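Local coordinates for periplasmic binding protein (Mycobacterium smegmatis, PDB 4MDY) that probably captures an iron-bearing or related solute outside the membrane and delivers it to an ABC transporter, at residues G174-L179 against T207-P212; S222-A227 against A250-T255; V229-T234 against R259-T264. One frame throughout, in Å; residues are numbered along the deposited sequence.

Contact 1 of 3, residues G174-L179 against T207-P212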
loop_
_atom_site.group_PDB
_atom_site.type_symbol
_atom_site.label_atom_id
_atom_site.label_comp_id
_atom_site.label_asym_id
_atom_site.label_seq_id
_atom_site.Cartn_x
_atom_site.Cartn_y
_atom_site.Cartn_z
ATOM N N GLY A 174 23.686 6.607 -2.228
ATOM C CA GLY A 174 23.925 7.917 -1.644
ATOM C C GLY A 174 23.077 9.062 -2.180
ATOM O O GLY A 174 23.321 10.215 -1.834
ATOM N N LYS A 175 22.080 8.764 -3.011
ATOM C CA LYS A 175 21.214 9.807 -3.543
ATOM C C LYS A 175 19.996 9.975 -2.636
ATOM O O LYS A 175 19.320 9.004 -2.288
ATOM C CB LYS A 175 20.786 9.495 -4.973
ATOM C CG LYS A 175 21.939 9.393 -5.963
ATOM C CD LYS A 175 22.777 10.661 -6.003
ATOM C CE LYS A 175 23.658 10.725 -7.242
ATOM N NZ LYS A 175 24.539 9.534 -7.375
ATOM N N LYS A 176 19.723 11.221 -2.273
ATOM C CA LYS A 176 18.696 11.543 -1.295
ATOM C C LYS A 176 17.339 11.704 -1.958
ATOM O O LYS A 176 17.184 12.460 -2.913
ATOM C CB LYS A 176 19.098 12.800 -0.525
ATOM C CG LYS A 176 20.440 12.616 0.177
ATOM C CD LYS A 176 20.968 13.898 0.773
ATOM C CE LYS A 176 22.355 13.681 1.358
ATOM N NZ LYS A 176 22.853 14.912 2.026
ATOM N N ALA A 177 16.363 10.965 -1.441
ATOM C CA ALA A 177 15.037 10.868 -2.039
ATOM C C ALA A 177 13.985 11.306 -1.039
ATOM O O ALA A 177 14.120 11.062 0.168
ATOM C CB ALA A 177 14.763 9.439 -2.483
ATOM N N LEU A 178 12.954 11.971 -1.557
ATOM C CA LEU A 178 11.732 12.254 -0.817
ATOM C C LEU A 178 10.552 11.701 -1.602
ATOM O O LEU A 178 10.526 11.761 -2.837
ATOM C CB LEU A 178 11.546 13.759 -0.596
ATOM C CG LEU A 178 12.471 14.463 0.405
ATOM C CD1 LEU A 178 12.327 15.972 0.280
ATOM C CD2 LEU A 178 12.176 14.024 1.831
ATOM N N LEU A 179 9.587 11.159 -0.865
ATOM C CA LEU A 179 8.368 10.621 -1.423
ATOM C C LEU A 179 7.209 11.516 -1.001
ATOM O O LEU A 179 6.837 11.561 0.177
ATOM C CB LEU A 179 8.148 9.193 -0.930
ATOM C CG LEU A 179 6.891 8.503 -1.450
ATOM C CD1 LEU A 179 6.965 8.359 -2.965
ATOM C CD2 LEU A 179 6.708 7.148 -0.784
ATOM N N THR A 207 18.972 7.054 -0.261
ATOM C CA THR A 207 18.920 7.616 1.074
ATOM C C THR A 207 17.573 8.309 1.240
ATOM O O THR A 207 17.179 9.162 0.435
ATOM C CB THR A 207 20.088 8.593 1.325
ATOM O OG1 THR A 207 21.320 7.856 1.389
ATOM C CG2 THR A 207 19.897 9.354 2.622
ATOM N N VAL A 208 16.860 7.911 2.282
ATOM C CA VAL A 208 15.545 8.444 2.584
ATOM C C VAL A 208 15.715 9.508 3.662
ATOM O O VAL A 208 15.999 9.195 4.820
ATOM C CB VAL A 208 14.601 7.320 3.056
ATOM C CG1 VAL A 208 13.253 7.873 3.482
ATOM C CG2 VAL A 208 14.405 6.293 1.947
ATOM N N LEU A 209 15.546 10.764 3.266
ATOM C CA LEU A 209 15.678 11.907 4.169
ATOM C C LEU A 209 14.605 11.932 5.253
ATOM O O LEU A 209 13.443 11.655 4.984
ATOM C CB LEU A 209 15.554 13.214 3.378
ATOM C CG LEU A 209 16.698 13.616 2.464
ATOM C CD1 LEU A 209 16.323 14.907 1.745
ATOM C CD2 LEU A 209 17.988 13.775 3.263
ATOM N N GLN A 210 15.005 12.280 6.472
ATOM C CA GLN A 210 14.051 12.623 7.522
ATOM C C GLN A 210 13.201 13.804 7.063
ATOM O O GLN A 210 13.723 14.801 6.573
ATOM C CB GLN A 210 14.766 12.973 8.840
ATOM C CG GLN A 210 14.753 11.850 9.866
ATOM C CD GLN A 210 13.345 11.499 10.329
ATOM O OE1 GLN A 210 12.465 12.363 10.400
ATOM N NE2 GLN A 210 13.124 10.226 10.638
ATOM N N VAL A 211 11.891 13.675 7.213
ATOM C CA VAL A 211 10.965 14.694 6.750
ATOM C C VAL A 211 9.667 14.574 7.565
ATOM O O VAL A 211 9.271 13.468 7.932
ATOM C CB VAL A 211 10.707 14.535 5.223
ATOM C CG1 VAL A 211 9.918 13.267 4.915
ATOM C CG2 VAL A 211 9.987 15.739 4.649
ATOM N N PRO A 212 9.016 15.710 7.872
ATOM C CA PRO A 212 7.713 15.631 8.537
ATOM C C PRO A 212 6.613 15.243 7.556
ATOM O O PRO A 212 6.781 15.410 6.356
ATOM C CB PRO A 212 7.495 17.047 9.089
ATOM C CG PRO A 212 8.597 17.899 8.561
ATOM C CD PRO A 212 9.439 17.100 7.623
HETATM O O HOH W 1 23.518 9.515 1.344
HETATM O O HOH W 2 22.346 5.700 0.071
#
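T207 lies alongside K176 of strand 176-181, bonded to the residues before and after it. T207 N gives a bond of 2.8 Å to K175 O, and T207 O takes A177 N at 2.7 Å. The CA of K176 also leans on T207 O, a CA-H...O contact of 3.3 Å. One step on, L209 N reaches A177 O only weakly, at 3.4 Å, as the short strand 207-208 gives way to loop. The K176 and T207 side chains run side by side, while CD2 of L209 lies against K176 CD at 3.9 Å, the aliphatic shaft of the lysine serving as an apolar surface. Deeper in, L178 CD2 touches both L209 CB (3.8 Å) and V211 CB (3.7 Å), which meet it from directions about at right angles; L178 CG stands anti to the carbonyl carbon (chi1 -72°), which sends the branch across to the loop. At the exposed G174 end, two waters link T207 OG1 to the backbone of G174, one taking its N-H, the other donating weakly to its carbonyl. Across strand 176-181, V229 and I231 take up its other edge. Polarity thus falls along this parallel edge pairing, from hydrated threonine to buried leucine and valine.

Contact 2 of 3, residues S222-A227 against A250-T255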
loop_
_atom_site.group_PDB
_atom_site.type_symbol
_atom_site.label_atom_id
_atom_site.label_comp_id
_atom_site.label_asym_id
_atom_site.label_seq_id
_atom_site.Cartn_x
_atom_site.Cartn_y
_atom_site.Cartn_z
ATOM N N SER A 222 13.429 25.043 2.002
ATOM C CA SER A 222 14.366 24.606 3.032
ATOM C C SER A 222 14.496 23.070 3.088
ATOM O O SER A 222 15.592 22.541 3.218
ATOM C CB SER A 222 13.912 25.173 4.388
ATOM O OG SER A 222 14.590 24.573 5.467
ATOM N N VAL A 223 13.376 22.361 2.971
ATOM C CA VAL A 223 13.381 20.903 3.078
ATOM C C VAL A 223 13.638 20.188 1.754
ATOM O O VAL A 223 14.469 19.263 1.692
ATOM C CB VAL A 223 12.061 20.391 3.674
ATOM C CG1 VAL A 223 12.080 18.870 3.787
ATOM C CG2 VAL A 223 11.826 21.025 5.034
ATOM N N LEU A 224 12.922 20.604 0.710
ATOM C CA LEU A 224 12.950 19.911 -0.580
ATOM C C LEU A 224 14.251 20.120 -1.352
ATOM O O LEU A 224 14.670 19.238 -2.100
ATOM C CB LEU A 224 11.738 20.284 -1.457
ATOM C CG LEU A 224 10.464 19.462 -1.227
ATOM C CD1 LEU A 224 10.006 19.529 0.212
ATOM C CD2 LEU A 224 9.340 19.896 -2.163
ATOM N N ASP A 225 14.906 21.264 -1.168
ATOM C CA ASP A 225 16.179 21.494 -1.856
ATOM C C ASP A 225 17.306 20.649 -1.258
ATOM O O ASP A 225 18.409 20.636 -1.790
ATOM C CB ASP A 225 16.545 22.983 -1.887
ATOM C CG ASP A 225 15.682 23.786 -2.863
ATOM O OD1 ASP A 225 15.143 23.202 -3.832
ATOM O OD2 ASP A 225 15.556 25.014 -2.666
ATOM N N GLY A 226 17.024 19.940 -0.165
ATOM C CA GLY A 226 17.975 18.978 0.402
ATOM C C GLY A 226 18.028 17.626 -0.304
ATOM O O GLY A 226 18.893 16.804 0.008
ATOM N N ALA A 227 17.114 17.392 -1.250
ATOM C CA ALA A 227 16.996 16.094 -1.926
ATOM C C ALA A 227 17.567 16.124 -3.340
ATOM O O ALA A 227 17.572 17.169 -4.003
ATOM C CB ALA A 227 15.541 15.646 -1.962
ATOM N N ALA A 250 7.802 25.780 -8.523
ATOM C CA ALA A 250 8.481 26.212 -9.754
ATOM C C ALA A 250 9.958 26.595 -9.555
ATOM O O ALA A 250 10.765 26.439 -10.474
ATOM C CB ALA A 250 7.718 27.364 -10.394
ATOM N N GLN A 251 10.308 27.086 -8.364
ATOM C CA GLN A 251 11.675 27.529 -8.080
ATOM C C GLN A 251 12.508 26.526 -7.290
ATOM O O GLN A 251 13.643 26.817 -6.925
ATOM C CB GLN A 251 11.649 28.863 -7.348
ATOM C CG GLN A 251 11.149 29.987 -8.225
ATOM C CD GLN A 251 11.405 31.349 -7.622
ATOM O OE1 GLN A 251 11.087 31.593 -6.454
ATOM N NE2 GLN A 251 11.985 32.249 -8.418
ATOM N N LEU A 252 11.958 25.352 -7.029
ATOM C CA LEU A 252 12.737 24.300 -6.403
ATOM C C LEU A 252 13.923 23.938 -7.289
ATOM O O LEU A 252 13.817 23.953 -8.510
ATOM C CB LEU A 252 11.874 23.063 -6.167
ATOM C CG LEU A 252 10.804 23.212 -5.082
ATOM C CD1 LEU A 252 9.895 21.993 -5.083
ATOM C CD2 LEU A 252 11.444 23.409 -3.712
ATOM N N ALA A 253 15.051 23.614 -6.665
ATOM C CA ALA A 253 16.208 23.106 -7.392
ATOM C C ALA A 253 15.818 21.875 -8.219
ATOM O O ALA A 253 16.262 21.722 -9.351
ATOM C CB ALA A 253 17.333 22.768 -6.427
ATOM N N ALA A 254 14.964 21.017 -7.661
ATOM C CA ALA A 254 14.486 19.840 -8.372
ATOM C C ALA A 254 13.740 20.205 -9.653
ATOM O O ALA A 254 13.869 19.509 -10.661
ATOM C CB ALA A 254 13.592 19.002 -7.475
ATOM N N THR A 255 12.961 21.284 -9.617
ATOM C CA THR A 255 12.230 21.717 -10.810
ATOM C C THR A 255 13.205 22.287 -11.840
ATOM O O THR A 255 13.115 21.966 -13.013
ATOM C CB THR A 255 11.110 22.715 -10.465
ATOM O OG1 THR A 255 10.237 22.124 -9.491
ATOM C CG2 THR A 255 10.292 23.084 -11.705
HETATM O O HOH W 3 14.544 20.756 -4.774
HETATM O O HOH W 4 13.885 26.666 -4.116
#
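D225 and A253 make the single direct hydrogen bond between these segments: A253 N, in the first turn of helix 253-256, donates to D225 OD1 at 2.9 Å and 158°. The N-H meets the oxygen on its syn side but 33° out of the carboxylate plane. D225 CG stands anti to its own carbonyl carbon (chi1 -73°), and this swings the carboxylate across to the helix start, where OD1 also lies 3.4 Å from A253 CB. A carboxylate at the N-terminal end of a helix probably gains from the helix dipole.

Water extends this polar layer. One molecule donates to D225 OD1 at 2.7 Å and accepts from A254 N at 2.9 Å, with a weak link to L224 O, so OD1 serves two consecutive helix N-H groups, one directly and one through water. A second water donates to both D225 OD2 and Q251 O, tying the other carboxylate oxygen to the residue before the N-cap L252.

The apolar layer is leucine on leucine. L224 CD2 meets L252 CD1 at 3.6 Å, and L252 CD2 packs on L224 CB at 3.9 Å.

From helix 220-224 the chain turns through a type I beta turn, L224 to A227, toward strand 229-233. L224 rests on L230 and W232 of that strand and on I215 and L180, while A254 also touches L230, so both helices pack on the sheet.

Contact 3 of 3, residues V229-T234 against R259-T264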
loop_
_atom_site.group_PDB
_atom_site.type_symbol
_atom_site.label_atom_id
_atom_site.label_comp_id
_atom_site.label_asym_id
_atom_site.label_seq_id
_atom_site.Cartn_x
_atom_site.Cartn_y
_atom_site.Cartn_z
ATOM N N VAL A 229 16.354 13.800 -5.606
ATOM C CA VAL A 229 15.199 13.430 -6.410
ATOM C C VAL A 229 13.934 13.540 -5.558
ATOM O O VAL A 229 13.930 13.146 -4.390
ATOM C CB VAL A 229 15.348 12.000 -7.004
ATOM C CG1 VAL A 229 15.546 10.953 -5.913
ATOM C CG2 VAL A 229 14.152 11.630 -7.872
ATOM N N LEU A 230 12.881 14.111 -6.140
ATOM C CA LEU A 230 11.568 14.176 -5.502
ATOM C C LEU A 230 10.616 13.300 -6.291
ATOM O O LEU A 230 10.506 13.429 -7.509
ATOM C CB LEU A 230 11.021 15.608 -5.475
ATOM C CG LEU A 230 11.917 16.689 -4.884
ATOM C CD1 LEU A 230 11.193 18.025 -4.947
ATOM C CD2 LEU A 230 12.320 16.363 -3.456
ATOM N N ILE A 231 9.927 12.413 -5.584
ATOM C CA ILE A 231 8.954 11.519 -6.184
ATOM C C ILE A 231 7.589 12.000 -5.737
ATOM O O ILE A 231 7.216 11.832 -4.588
ATOM C CB ILE A 231 9.199 10.056 -5.743
ATOM C CG1 ILE A 231 10.650 9.651 -6.032
ATOM C CG2 ILE A 231 8.229 9.116 -6.440
ATOM C CD1 ILE A 231 11.093 8.388 -5.327
ATOM N N TRP A 232 6.865 12.641 -6.647
ATOM C CA TRP A 232 5.525 13.128 -6.349
ATOM C C TRP A 232 4.524 12.088 -6.832
ATOM O O TRP A 232 4.529 11.716 -8.010
ATOM C CB TRP A 232 5.255 14.438 -7.072
ATOM C CG TRP A 232 6.240 15.531 -6.817
ATOM C CD1 TRP A 232 7.458 15.703 -7.421
ATOM C CD2 TRP A 232 6.082 16.629 -5.914
ATOM N NE1 TRP A 232 8.066 16.839 -6.946
ATOM C CE2 TRP A 232 7.247 17.425 -6.016
ATOM C CE3 TRP A 232 5.074 17.015 -5.021
ATOM C CZ2 TRP A 232 7.421 18.591 -5.272
ATOM C CZ3 TRP A 232 5.245 18.179 -4.286
ATOM C CH2 TRP A 232 6.414 18.956 -4.417
ATOM N N THR A 233 3.652 11.627 -5.940
ATOM C CA THR A 233 2.723 10.557 -6.287
ATOM C C THR A 233 1.460 11.132 -6.929
ATOM O O THR A 233 0.341 10.970 -6.430
ATOM C CB THR A 233 2.405 9.658 -5.079
ATOM O OG1 THR A 233 1.857 10.442 -4.012
ATOM C CG2 THR A 233 3.690 8.953 -4.610
ATOM N N THR A 234 1.674 11.819 -8.046
ATOM C CA THR A 234 0.595 12.344 -8.869
ATOM C C THR A 234 -0.216 11.205 -9.478
ATOM O O THR A 234 0.320 10.124 -9.729
ATOM C CB THR A 234 1.147 13.231 -10.007
ATOM O OG1 THR A 234 2.231 12.563 -10.669
ATOM C CG2 THR A 234 1.637 14.555 -9.462
ATOM N N ARG A 259 14.638 17.147 -11.708
ATOM C CA ARG A 259 14.808 16.009 -10.785
ATOM C C ARG A 259 13.498 15.645 -10.074
ATOM O O ARG A 259 13.507 14.940 -9.056
ATOM C CB ARG A 259 15.909 16.292 -9.756
ATOM C CG ARG A 259 17.227 16.774 -10.352
ATOM C CD ARG A 259 17.926 15.730 -11.219
ATOM N NE ARG A 259 18.433 16.314 -12.471
ATOM C CZ ARG A 259 19.711 16.558 -12.777
ATOM N NH1 ARG A 259 19.997 17.106 -13.953
ATOM N NH2 ARG A 259 20.703 16.267 -11.936
ATOM N N ASN A 260 12.380 16.129 -10.618
ATOM C CA ASN A 260 11.059 15.699 -10.196
ATOM C C ASN A 260 10.650 14.460 -10.967
ATOM O O ASN A 260 10.835 14.393 -12.185
ATOM C CB ASN A 260 10.008 16.773 -10.459
ATOM C CG ASN A 260 10.160 17.985 -9.559
ATOM O OD1 ASN A 260 10.381 17.870 -8.353
ATOM N ND2 ASN A 260 10.001 19.159 -10.144
ATOM N N ILE A 261 10.107 13.486 -10.249
ATOM C CA ILE A 261 9.384 12.390 -10.847
ATOM C C ILE A 261 7.904 12.578 -10.522
ATOM O O ILE A 261 7.517 12.631 -9.354
ATOM C CB ILE A 261 9.870 11.028 -10.316
ATOM C CG1 ILE A 261 11.338 10.808 -10.700
ATOM C CG2 ILE A 261 9.012 9.906 -10.878
ATOM C CD1 ILE A 261 12.009 9.648 -10.007
ATOM N N PHE A 262 7.085 12.691 -11.561
ATOM C CA PHE A 262 5.643 12.742 -11.398
ATOM C C PHE A 262 5.102 11.391 -11.856
ATOM O O PHE A 262 5.128 11.065 -13.044
ATOM C CB PHE A 262 5.029 13.900 -12.194
ATOM C CG PHE A 262 5.573 15.255 -11.810
ATOM C CD1 PHE A 262 5.205 15.856 -10.612
ATOM C CD2 PHE A 262 6.466 15.923 -12.638
ATOM C CE1 PHE A 262 5.702 17.104 -10.253
ATOM C CE2 PHE A 262 6.968 17.162 -12.281
ATOM C CZ PHE A 262 6.583 17.756 -11.091
ATOM N N THR A 263 4.639 10.593 -10.897
ATOM C CA THR A 263 4.215 9.234 -11.180
ATOM C C THR A 263 2.984 9.220 -12.074
ATOM O O THR A 263 2.175 10.154 -12.069
ATOM C CB THR A 263 3.872 8.461 -9.895
ATOM O OG1 THR A 263 2.797 9.122 -9.210
ATOM C CG2 THR A 263 5.096 8.352 -8.982
ATOM N N THR A 264 2.854 8.143 -12.836
ATOM C CA THR A 264 1.587 7.807 -13.459
ATOM C C THR A 264 0.603 7.396 -12.370
ATOM O O THR A 264 0.997 7.072 -11.241
ATOM C CB THR A 264 1.725 6.631 -14.438
ATOM O OG1 THR A 264 2.210 5.474 -13.742
ATOM C CG2 THR A 264 2.665 6.980 -15.589
#
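A beta-alpha-beta crossover links strands 229-233 and 260-262, a parallel pair at the edge of a four-stranded sheet; on one face L230, W232, N260 and F262 stand together. W232 NE1 donates to N260 OD1 at 2.9 Å; the oxygen lies near the indole plane, but the N-H comes from well above the plane of the amide, which is turned 74° to the ring. N260 ND2 bonds T255 OG1, fixing the amide's rotation, and L230 CD1 lies 3.5 Å from N260 OD1. F262 CE1 sits over an indole face, 3.6 Å from W232 CD1; the near-parallel rings, slid apart, barely overlap. On the other face, V229 CG2 meets I261 CD1 at 3.6 Å. Four backbone bonds join the strands, the shortest being I261 N to L230 O and W232 N to I261 O, both 2.8 Å. Beyond, T263 OG1 donates to T234 O at 2.7 Å and T234 OG1 to T263 O at 2.8 Å, each along a lone pair; both OG1 atoms stand between backbone N and carbonyl carbon (chi1 61° and 48°), which turns them to the opposite carbonyl. Helix 237-244 covers W232, T234 and F262, helix 279-294 packs on V229 and I261, and strand 176-181 borders 229-233.

Overall arrangement
The sheet order 207-208, 176-181, 229-233, 260-262 puts contacts 1 and 3 at its two outer pairings, joined through the neighbouring strands 176-181 and 229-233, where L178 O and I231 N probably share a hydrogen bond. Both are partly buried, with exposed residues among those touching. Contact 3 buries the most surface and adds side-chain bonds and rings to its parallel ladder; contact 1 is shorter, with a hydrated end. Contact 2 joins no strands: a carboxylate, two waters and two leucines couple the helices preceding strands 229-233 and 260-262. Its centre lies about 26 Å from the centre of the chain, against about 19 and 17 Å for those of contacts 1 and 3, yet most of its touching residues are buried.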